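Local coordinates for outer membrane porin protein 32 (Delftia acidovorans, PDB 2FGQ) that forms trimeric, anion-selective channels across the bacterial outer membrane and holds malate in its pore, at residues Y104-G117 against G253-K265. Numbering follows the deposited sequence.
With SO4 (sulfate ion), chain F.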
# COMPACT_ATOMS: atom_id res chain seq x y z
N TYR A 104 29.14 -1.70 9.72
CA TYR A 104 30.05 -1.45 10.85
C TYR A 104 29.35 -0.87 12.09
O TYR A 104 29.94 -0.78 13.16
CB TYR A 104 31.20 -0.54 10.40
CG TYR A 104 32.00 -1.17 9.32
CD1 TYR A 104 32.89 -2.19 9.62
CD2 TYR A 104 31.82 -0.82 7.99
CE1 TYR A 104 33.56 -2.83 8.63
CE2 TYR A 104 32.51 -1.43 6.99
CZ TYR A 104 33.38 -2.46 7.31
OH TYR A 104 34.09 -3.10 6.30
N ASP A 105 28.09 -0.48 11.94
CA ASP A 105 27.29 -0.00 13.04
C ASP A 105 26.71 -1.20 13.79
O ASP A 105 25.97 -2.00 13.23
CB ASP A 105 26.15 0.81 12.44
CG ASP A 105 25.30 1.54 13.43
OD1 ASP A 105 25.44 1.43 14.66
OD2 ASP A 105 24.42 2.32 12.98
N LEU A 106 27.03 -1.33 15.07
CA LEU A 106 26.57 -2.47 15.84
C LEU A 106 25.09 -2.50 16.12
O LEU A 106 24.54 -3.55 16.50
CB LEU A 106 27.35 -2.52 17.14
CG LEU A 106 28.65 -3.33 17.19
CD1 LEU A 106 29.28 -3.63 15.89
CD2 LEU A 106 29.56 -2.66 18.16
N PHE A 107 24.44 -1.34 15.92
CA PHE A 107 23.01 -1.17 16.13
C PHE A 107 22.28 -1.12 14.80
O PHE A 107 21.08 -0.85 14.76
CB PHE A 107 22.75 0.08 16.95
CG PHE A 107 23.12 -0.09 18.37
CD1 PHE A 107 22.23 -0.68 19.25
CD2 PHE A 107 24.36 0.28 18.83
CE1 PHE A 107 22.58 -0.85 20.56
CE2 PHE A 107 24.72 0.07 20.16
CZ PHE A 107 23.83 -0.49 21.01
N SER A 108 23.01 -1.38 13.72
CA SER A 108 22.38 -1.72 12.42
C SER A 108 21.53 -0.59 11.87
O SER A 108 20.48 -0.84 11.22
CB SER A 108 21.52 -2.97 12.53
OG SER A 108 22.19 -4.01 13.22
N ALA A 109 21.98 0.63 12.09
CA ALA A 109 21.40 1.81 11.50
C ALA A 109 19.93 1.91 11.87
O ALA A 109 19.16 2.51 11.14
CB ALA A 109 21.58 1.82 9.95
N THR A 110 19.54 1.39 13.02
CA THR A 110 18.15 1.56 13.48
C THR A 110 18.10 1.68 15.00
O THR A 110 19.10 1.43 15.67
CB THR A 110 17.21 0.41 12.97
OG1 THR A 110 15.83 0.75 13.18
CG2 THR A 110 17.38 -0.86 13.72
N GLY A 111 16.95 2.09 15.52
CA GLY A 111 16.77 2.25 16.94
C GLY A 111 17.30 3.58 17.43
O GLY A 111 17.68 4.45 16.63
N ILE A 112 17.33 3.78 18.75
CA ILE A 112 18.03 4.99 19.33
C ILE A 112 19.59 4.89 19.31
O ILE A 112 20.37 5.85 19.46
CB ILE A 112 17.56 5.25 20.80
CG1 ILE A 112 17.76 4.02 21.69
CG2 ILE A 112 16.15 5.71 20.84
CD1 ILE A 112 17.58 4.35 23.16
N GLY A 113 20.11 3.72 19.22
CA GLY A 113 21.54 3.58 19.35
C GLY A 113 22.45 3.88 18.19
O GLY A 113 23.64 3.88 18.41
N PRO A 114 21.98 4.05 16.95
CA PRO A 114 22.87 3.79 15.83
C PRO A 114 23.71 5.01 15.49
O PRO A 114 23.48 6.12 15.93
CB PRO A 114 21.92 3.46 14.69
CG PRO A 114 20.81 4.35 14.91
CD PRO A 114 20.65 4.45 16.47
N PHE A 115 24.68 4.74 14.67
CA PHE A 115 25.48 5.79 14.04
C PHE A 115 24.58 6.69 13.23
O PHE A 115 23.73 6.20 12.45
CB PHE A 115 26.47 5.12 13.12
CG PHE A 115 27.43 6.06 12.44
CD1 PHE A 115 28.28 6.86 13.19
CD2 PHE A 115 27.47 6.12 11.09
CE1 PHE A 115 29.21 7.71 12.55
CE2 PHE A 115 28.39 6.96 10.44
CZ PHE A 115 29.24 7.75 11.18
N MET A 116 24.75 8.00 13.38
CA MET A 116 23.88 8.99 12.70
C MET A 116 24.54 9.65 11.49
O MET A 116 24.02 10.63 10.99
CB MET A 116 23.50 10.13 13.67
CG MET A 116 22.79 9.73 14.88
SD MET A 116 22.50 11.25 15.95
CE MET A 116 21.94 12.40 14.86
N GLY A 117 25.72 9.18 11.08
CA GLY A 117 26.41 9.84 9.97
C GLY A 117 25.59 9.97 8.68
O GLY A 117 25.66 10.98 7.98
N GLY A 253 22.47 -14.53 24.59
CA GLY A 253 22.52 -13.09 24.75
C GLY A 253 23.62 -12.42 23.98
O GLY A 253 24.57 -13.05 23.55
N GLU A 254 23.50 -11.11 23.83
CA GLU A 254 24.53 -10.29 23.19
C GLU A 254 24.46 -8.90 23.82
O GLU A 254 23.39 -8.34 23.96
CB GLU A 254 24.29 -10.19 21.70
CG GLU A 254 25.31 -9.36 20.97
CD GLU A 254 24.88 -9.06 19.56
OE1 GLU A 254 23.65 -9.03 19.30
OE2 GLU A 254 25.77 -8.85 18.71
N VAL A 255 25.61 -8.36 24.21
CA VAL A 255 25.71 -7.01 24.70
C VAL A 255 26.46 -6.17 23.67
O VAL A 255 27.38 -6.67 23.00
CB VAL A 255 26.40 -6.95 26.10
CG1 VAL A 255 27.82 -7.43 26.05
CG2 VAL A 255 26.34 -5.59 26.67
N LYS A 256 26.06 -4.92 23.56
CA LYS A 256 26.65 -3.98 22.60
C LYS A 256 26.85 -2.62 23.24
O LYS A 256 26.01 -2.13 23.98
CB LYS A 256 25.74 -3.78 21.37
CG LYS A 256 25.27 -4.99 20.64
CD LYS A 256 24.12 -4.57 19.71
CE LYS A 256 23.43 -5.71 19.13
NZ LYS A 256 22.53 -5.20 18.05
N LEU A 257 27.97 -1.97 22.92
CA LEU A 257 28.30 -0.66 23.42
C LEU A 257 28.91 0.15 22.27
O LEU A 257 29.83 -0.33 21.62
CB LEU A 257 29.32 -0.80 24.54
CG LEU A 257 29.52 0.12 25.73
CD1 LEU A 257 31.00 0.35 26.14
CD2 LEU A 257 28.67 1.31 25.89
N GLN A 258 28.40 1.35 22.05
CA GLN A 258 28.89 2.18 20.95
C GLN A 258 28.98 3.62 21.37
O GLN A 258 28.08 4.14 22.05
CB GLN A 258 27.98 2.03 19.76
CG GLN A 258 28.57 2.51 18.45
CD GLN A 258 27.77 1.97 17.25
OE1 GLN A 258 26.92 2.69 16.69
NE2 GLN A 258 28.03 0.74 16.87
N TYR A 259 30.08 4.25 20.99
CA TYR A 259 30.31 5.67 21.20
C TYR A 259 30.39 6.37 19.86
O TYR A 259 31.01 5.84 18.94
CB TYR A 259 31.66 5.87 21.97
CG TYR A 259 32.06 7.33 22.04
CD1 TYR A 259 31.53 8.17 23.01
CD2 TYR A 259 32.91 7.89 21.08
CE1 TYR A 259 31.86 9.53 23.03
CE2 TYR A 259 33.26 9.23 21.11
CZ TYR A 259 32.72 10.05 22.09
OH TYR A 259 33.06 11.39 22.12
N ALA A 260 29.79 7.54 19.73
CA ALA A 260 29.87 8.32 18.51
C ALA A 260 30.05 9.80 18.83
O ALA A 260 29.67 10.30 19.90
CB ALA A 260 28.63 8.12 17.64
N LEU A 261 30.68 10.48 17.89
CA LEU A 261 30.88 11.91 17.96
C LEU A 261 30.52 12.52 16.60
O LEU A 261 30.95 12.02 15.55
CB LEU A 261 32.37 12.17 18.26
CG LEU A 261 32.84 13.62 18.37
CD1 LEU A 261 33.04 14.30 17.11
CD2 LEU A 261 32.03 14.47 19.25
N TYR A 262 29.78 13.63 16.62
CA TYR A 262 29.36 14.37 15.44
C TYR A 262 29.85 15.80 15.57
O TYR A 262 29.38 16.56 16.43
CB TYR A 262 27.84 14.30 15.29
CG TYR A 262 27.35 12.89 15.38
CD1 TYR A 262 27.56 12.02 14.35
CD2 TYR A 262 26.75 12.40 16.54
CE1 TYR A 262 27.15 10.70 14.41
CE2 TYR A 262 26.32 11.08 16.62
CZ TYR A 262 26.51 10.24 15.55
OH TYR A 262 26.14 8.92 15.62
N ASP A 263 30.79 16.14 14.72
CA ASP A 263 31.42 17.45 14.68
C ASP A 263 30.82 18.25 13.55
O ASP A 263 31.17 18.07 12.38
CB ASP A 263 32.92 17.30 14.56
CG ASP A 263 33.64 18.61 14.72
OD1 ASP A 263 32.99 19.66 14.97
OD2 ASP A 263 34.88 18.66 14.62
N GLN A 264 29.89 19.13 13.91
CA GLN A 264 29.05 19.86 12.99
C GLN A 264 29.66 21.22 12.74
O GLN A 264 29.42 22.16 13.48
CB GLN A 264 27.64 19.97 13.59
CG GLN A 264 27.03 18.61 13.81
CD GLN A 264 26.01 18.60 14.94
OE1 GLN A 264 26.34 18.29 16.13
NE2 GLN A 264 24.78 18.95 14.60
N LYS A 265 30.47 21.31 11.69
CA LYS A 265 31.29 22.52 11.46
C LYS A 265 30.50 23.76 11.19
O LYS A 265 30.94 24.86 11.54
CB LYS A 265 32.34 22.32 10.36
CG LYS A 265 33.23 21.16 10.61
CD LYS A 265 34.09 21.35 11.84
CE LYS A 265 35.31 20.46 11.83
NZ LYS A 265 36.12 20.62 13.07
S SO4 F . 21.52 -8.31 16.42
O1 SO4 F . 20.91 -9.48 17.07
O2 SO4 F . 22.64 -7.81 17.24
O3 SO4 F . 22.06 -8.72 15.12
O4 SO4 F . 20.52 -7.25 16.23
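Phe107 and Lys256 pack where the constricting loop that folds into the channel of this 16-stranded porin barrel meets the inner face of strand 253-264. The Phe107 ring has CD of Lys256 over one face and CA of Gly113 over the opposite face, both shifted toward the rim, and glycine leaves room for the ring; CB of Gln258 comes to the ring edge, 3.8 Å from Phe107 CE2. A long lysine suits this place because its CD methylene lies over the rim of one ring face while the extended chain carries NZ to the Leu106 carbonyl. Lys256 NZ donates a hydrogen bond to Leu106 O at 3.0 Å, in the carbonyl plane, and a second to O2 of a sulfate, probably from the crystallisation liquor, at 2.7 Å. Arg329 holds the same anion.

Asp105 organises the loop from within. With CG anti to the backbone N (chi1 -172°), its carboxylate receives Phe107 N on OD1, an Asx turn, whereas Ala109 N and Phe115 N reach OD2 from opposite faces of its plane. These bonds probably hold the bend from which Ala109 touches the bound D-malate. The Gln258 amide, its plane 44° from the carboxylate, ends beside Asp105 and Leu106.

Farther along the strand, Tyr262 crosses Met116 at about a right angle, its ring meeting CB, CG and the Met116 sulfur, in an oblique Met-aromatic contact 4.5 Å from SD to the ring centroid. Its phenol oxygen is a ready acceptor for loop backbone: Met116 N donates to Tyr262 OH at 2.8 Å.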